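PDB 4OM9: serine protease pet from Escherichia coli, which is an autotransporter enterotoxin with a serine protease passenger domain and probably cleaves the host cytoskeletal protein alpha-fodrin. Local coordinates for residues T735-N740 / S755-K760; L761-A766 / S799-N804. All blocks are in the same frame, centred on the assembly; numbering follows the deposited sequence.

Overall arrangement
Both contacts join neighbouring coils of the beta-helix that forms the long stalk of the passenger domain. From the N terminus, strand 733-735 runs into the turn 735-740. The chain then passes through strands 740-744 and 747-755 and returns at 755-760, where contact 1 closes this short loop. Residues 761-766 follow directly and open contact 2. That loop takes in strands 788-791 and 794-796 and closes at 799-804. The two contacts are therefore in series and do not cross. Their centres lie about 14 Å apart. Segment 755-760 also meets 799-804, where Ala-759 O and Ser-800 N probably hydrogen-bond, so three successive coils are tied together.

Contact 1: T735-N740 / S755-K760; sequences TEDGAN and SEKAAK
Two weak hydrogen bonds join the turn 735-740 to the turn 755-760, and both use backbone carbonyls of the first. The turns belong to adjacent coils of a beta-helix. Near one end, Ser-755 OG donates to Thr-735 O over 3.4 Å. The same hydroxyl oxygen accepts from Lys-757 N at 3.2 Å, with an N-H...O angle of 155°. This is an ST turn, and it helps to hold the hydroxyl in place. Near the other end, Lys-760 N points to Ala-739 O, a long bond bent to 131°.

Gly-738 and Ala-758 each centre an inverse gamma turn. Between these turns, Gly-738 CA makes a CA-H...O contact of 3.1 Å with Ala-758 O.

Packing surrounds these bonds. Lys-757 lays its aliphatic chain along the backbone of Glu-736 and Asp-737, and CB is 3.4 Å from Asp-737 O. A bend at chi2 (-66°) carries the chain past Glu-736 O, so it runs beside the side chain of Asp-737. The charged ends stay apart, with Asp-737 OD1 4.8 Å from Lys-757 NZ, although the opposite charges probably attract. Asn-740 lies alongside Lys-760, its OD1 3.6 Å from Lys-760 CD. Its ND2 has a weak hydrogen bond to Asp-708 of the preceding coil. On the buried side, Thr-735 CG2 rests on Ala-759 CB at 3.7 Å.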
loop_
_atom_site.group_PDB
_atom_site.type_symbol
_atom_site.label_atom_id
_atom_site.label_comp_id
_atom_site.label_asym_id
_atom_site.label_seq_id
_atom_site.Cartn_x
_atom_site.Cartn_y
_atom_site.Cartn_z
ATOM N N THR A 735 7.941 27.658 -17.087
ATOM C CA THR A 735 8.543 26.360 -17.378
ATOM C C THR A 735 10.047 26.374 -17.063
ATOM O O THR A 735 10.742 27.344 -17.363
ATOM C CB THR A 735 8.289 25.958 -18.837
ATOM O OG1 THR A 735 6.901 26.150 -19.145
ATOM C CG2 THR A 735 8.649 24.505 -19.057
ATOM N N GLU A 736 10.534 25.288 -16.463
ATOM C CA GLU A 736 11.802 25.295 -15.727
ATOM C C GLU A 736 12.895 24.350 -16.231
ATOM O O GLU A 736 14.015 24.381 -15.727
ATOM C CB GLU A 736 11.527 24.966 -14.256
ATOM C CG GLU A 736 10.579 25.922 -13.571
ATOM C CD GLU A 736 11.269 27.180 -13.075
ATOM O OE1 GLU A 736 11.008 27.573 -11.917
ATOM O OE2 GLU A 736 12.062 27.787 -13.838
ATOM N N ASP A 737 12.564 23.508 -17.205
ATOM C CA ASP A 737 13.497 22.535 -17.780
ATOM C C ASP A 737 13.099 22.248 -19.228
ATOM O O ASP A 737 12.160 22.845 -19.740
ATOM C CB ASP A 737 13.497 21.224 -16.972
ATOM C CG ASP A 737 14.397 21.278 -15.742
ATOM O OD1 ASP A 737 15.409 22.005 -15.757
ATOM O OD2 ASP A 737 14.103 20.571 -14.759
ATOM N N GLY A 738 13.787 21.313 -19.880
ATOM C CA GLY A 738 13.298 20.780 -21.143
ATOM C C GLY A 738 12.003 20.010 -20.925
ATOM O O GLY A 738 11.963 18.794 -21.080
ATOM N N ALA A 739 10.941 20.731 -20.574
ATOM C CA ALA A 739 9.711 20.137 -20.056
ATOM C C ALA A 739 8.585 20.049 -21.081
ATOM O O ALA A 739 8.785 20.317 -22.264
ATOM C CB ALA A 739 9.243 20.922 -18.855
ATOM N N ASN A 740 7.403 19.650 -20.614
ATOM C CA ASN A 740 6.202 19.601 -21.450
ATOM C C ASN A 740 5.002 20.301 -20.820
ATOM O O ASN A 740 4.619 20.045 -19.662
ATOM C CB ASN A 740 5.816 18.160 -21.777
ATOM C CG ASN A 740 6.764 17.512 -22.758
ATOM O OD1 ASN A 740 7.088 18.087 -23.803
ATOM N ND2 ASN A 740 7.227 16.314 -22.425
ATOM N N SER A 755 9.245 31.147 -20.064
ATOM C CA SER A 755 10.241 30.091 -19.944
ATOM C C SER A 755 11.550 30.503 -20.580
ATOM O O SER A 755 11.547 31.202 -21.591
ATOM C CB SER A 755 9.749 28.808 -20.608
ATOM O OG SER A 755 10.802 27.861 -20.729
ATOM N N GLU A 756 12.669 30.070 -20.010
ATOM C CA GLU A 756 13.946 30.261 -20.683
ATOM C C GLU A 756 14.730 28.962 -20.825
ATOM O O GLU A 756 15.946 28.979 -21.025
ATOM C CB GLU A 756 14.791 31.313 -19.969
ATOM C CG GLU A 756 14.842 31.212 -18.470
ATOM C CD GLU A 756 15.506 32.431 -17.861
ATOM O OE1 GLU A 756 15.787 32.420 -16.645
ATOM O OE2 GLU A 756 15.749 33.404 -18.610
ATOM N N LYS A 757 14.026 27.840 -20.749
ATOM C CA LYS A 757 14.611 26.554 -21.096
ATOM C C LYS A 757 14.128 26.113 -22.476
ATOM O O LYS A 757 13.278 26.766 -23.086
ATOM C CB LYS A 757 14.250 25.499 -20.050
ATOM C CG LYS A 757 14.678 25.847 -18.631
ATOM C CD LYS A 757 16.193 25.893 -18.498
ATOM C CE LYS A 757 16.626 25.759 -17.041
ATOM N NZ LYS A 757 18.114 25.842 -16.907
ATOM N N ALA A 758 14.669 25.003 -22.963
ATOM C CA ALA A 758 14.188 24.417 -24.207
ATOM C C ALA A 758 12.922 23.608 -23.935
ATOM O O ALA A 758 12.983 22.401 -23.714
ATOM C CB ALA A 758 15.261 23.546 -24.844
ATOM N N ALA A 759 11.771 24.275 -23.935
ATOM C CA ALA A 759 10.519 23.591 -23.612
ATOM C C ALA A 759 9.729 23.291 -24.876
ATOM O O ALA A 759 10.124 23.690 -25.967
ATOM C CB ALA A 759 9.687 24.417 -22.644
ATOM N N LYS A 760 8.615 22.581 -24.732
ATOM C CA LYS A 760 7.865 22.132 -25.899
ATOM C C LYS A 760 6.365 22.345 -25.766
ATOM O O LYS A 760 5.887 22.766 -24.720
ATOM C CB LYS A 760 8.141 20.651 -26.160
ATOM C CG LYS A 760 9.610 20.297 -26.358
ATOM C CD LYS A 760 9.847 18.825 -26.053
ATOM C CE LYS A 760 9.197 17.906 -27.090
ATOM N NZ LYS A 760 9.919 17.967 -28.395
#

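Contact 2: L761-A766 / S799-N804; sequences LSFGSA and SSLAMN
The ring of Phe-763 meets Met-803 at its edge and Leu-801 obliquely. Met-803 SD sits near the ring plane, 5.4 Å from the centroid and 77° off the normal. This is a Met-aromatic contact between adjacent coils of the beta-helix. Both side chains point the same way, and the folded methionine chain sets SD beside Phe-763 CD2, 4.1 Å away. Leu-801 CD1 is 3.9 Å from Phe-763 CE2. Outside the two segments, Tyr-790 stacks with the Phe-763 ring, and Ile-794 packs on both Phe-763 and Leu-801. The ring thus belongs to the apolar interior of the helix.

Leu-801 has CG anti to its own backbone nitrogen (chi1 -168°). This throws CD1 toward the other segment, where it reaches the backbone, 3.2 Å from Leu-761 O and close to Ser-762 N, as well as the ring. Ala-802 CB touches Leu-761 CD2 farther out.

The second flat group is the amide of Asn-804. Its CB is directed at the other segment, and the amide lies against the backbone of Ala-766. A weak hydrogen bond from ND2 to Asp-767 OD1 helps to place it.

Two CA-H...O contacts link the backbones. Met-803 CA approaches Phe-763 O at 3.5 Å. Gly-764, which carries no side chain, brings its CA to 3.4 Å from Asn-804 O. Two serines turn from this contact: Ser-762 OG hydrogen-bonds to Ala-743 N in strand 740-744 of the coil before, and Ser-765 OG to Asp-787 OD1, just ahead of strand 788-791. At the far end of the contact, Asn-804 ND2 lies 3.4 Å from Ala-766 CA.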
loop_
_atom_site.group_PDB
_atom_site.type_symbol
_atom_site.label_atom_id
_atom_site.label_comp_id
_atom_site.label_asym_id
_atom_site.label_seq_id
_atom_site.Cartn_x
_atom_site.Cartn_y
_atom_site.Cartn_z
ATOM N N LEU A 761 5.650 22.098 -26.865
ATOM C CA LEU A 761 4.213 21.818 -26.837
ATOM C C LEU A 761 3.352 23.053 -26.480
ATOM O O LEU A 761 3.874 24.005 -25.888
ATOM C CB LEU A 761 3.986 20.637 -25.878
ATOM C CG LEU A 761 4.419 19.315 -26.533
ATOM C CD1 LEU A 761 4.311 18.139 -25.584
ATOM C CD2 LEU A 761 3.619 19.057 -27.812
ATOM N N SER A 762 2.059 23.082 -26.847
ATOM C CA SER A 762 1.286 21.979 -27.446
ATOM C C SER A 762 0.035 22.396 -28.200
ATOM O O SER A 762 -0.243 21.878 -29.277
ATOM C CB SER A 762 0.786 21.049 -26.377
ATOM O OG SER A 762 -0.332 21.665 -25.757
ATOM N N PHE A 763 -0.727 23.293 -27.563
ATOM C CA PHE A 763 -2.148 23.599 -27.835
ATOM C C PHE A 763 -2.858 22.803 -28.932
ATOM O O PHE A 763 -2.486 22.860 -30.099
ATOM C CB PHE A 763 -2.315 25.082 -28.165
ATOM C CG PHE A 763 -1.665 26.008 -27.182
ATOM C CD1 PHE A 763 -1.819 25.829 -25.826
ATOM C CD2 PHE A 763 -0.898 27.070 -27.631
ATOM C CE1 PHE A 763 -1.209 26.692 -24.926
ATOM C CE2 PHE A 763 -0.292 27.934 -26.749
ATOM C CZ PHE A 763 -0.447 27.748 -25.392
ATOM N N GLY A 764 -3.908 22.086 -28.554
ATOM C CA GLY A 764 -4.749 21.427 -29.533
ATOM C C GLY A 764 -4.479 19.952 -29.727
ATOM O O GLY A 764 -3.330 19.514 -29.825
ATOM N N SER A 765 -5.563 19.187 -29.786
ATOM C CA SER A 765 -5.497 17.749 -29.998
ATOM C C SER A 765 -4.772 17.417 -31.292
ATOM O O SER A 765 -5.285 17.683 -32.378
ATOM C CB SER A 765 -6.904 17.154 -30.027
ATOM O OG SER A 765 -7.689 17.644 -28.954
ATOM N N ALA A 766 -3.581 16.839 -31.168
ATOM C CA ALA A 766 -2.770 16.473 -32.326
ATOM C C ALA A 766 -3.471 15.434 -33.199
ATOM O O ALA A 766 -3.224 14.234 -33.069
ATOM C CB ALA A 766 -1.415 15.955 -31.875
ATOM N N SER A 799 11.933 27.617 -26.855
ATOM C CA SER A 799 10.907 26.584 -26.760
ATOM C C SER A 799 10.130 26.352 -28.057
ATOM O O SER A 799 10.026 27.242 -28.901
ATOM C CB SER A 799 9.937 26.944 -25.634
ATOM O OG SER A 799 10.641 27.484 -24.526
ATOM N N SER A 800 9.586 25.147 -28.200
ATOM C CA SER A 800 8.747 24.790 -29.340
ATOM C C SER A 800 7.289 25.163 -29.083
ATOM O O SER A 800 6.947 25.614 -27.991
ATOM C CB SER A 800 8.860 23.293 -29.635
ATOM O OG SER A 800 10.207 22.914 -29.863
ATOM N N LEU A 801 6.432 24.973 -30.084
ATOM C CA LEU A 801 4.999 25.193 -29.899
ATOM C C LEU A 801 4.139 24.528 -30.972
ATOM O O LEU A 801 3.898 25.114 -32.026
ATOM C CB LEU A 801 4.686 26.689 -29.860
ATOM C CG LEU A 801 3.267 26.995 -29.382
ATOM C CD1 LEU A 801 2.985 26.250 -28.061
ATOM C CD2 LEU A 801 3.023 28.482 -29.223
ATOM N N ALA A 802 3.667 23.313 -30.704
ATOM C CA ALA A 802 2.788 22.619 -31.641
ATOM C C ALA A 802 1.410 23.273 -31.634
ATOM O O ALA A 802 0.999 23.838 -30.626
ATOM C CB ALA A 802 2.687 21.153 -31.295
ATOM N N MET A 803 0.710 23.224 -32.765
ATOM C CA MET A 803 -0.578 23.905 -32.893
ATOM C C MET A 803 -1.570 23.189 -33.797
ATOM O O MET A 803 -2.125 23.804 -34.706
ATOM C CB MET A 803 -0.392 25.318 -33.448
ATOM C CG MET A 803 0.827 26.079 -32.975
ATOM S SD MET A 803 0.561 26.981 -31.447
ATOM C CE MET A 803 1.024 28.624 -32.000
ATOM N N ASN A 804 -1.794 21.902 -33.571
ATOM C CA ASN A 804 -2.836 21.217 -34.323
ATOM C C ASN A 804 -4.193 21.736 -33.901
ATOM O O ASN A 804 -4.800 21.212 -32.968
ATOM C CB ASN A 804 -2.771 19.706 -34.132
ATOM C CG ASN A 804 -1.592 19.088 -34.830
ATOM O OD1 ASN A 804 -0.538 19.711 -34.959
ATOM N ND2 ASN A 804 -1.757 17.856 -35.296
#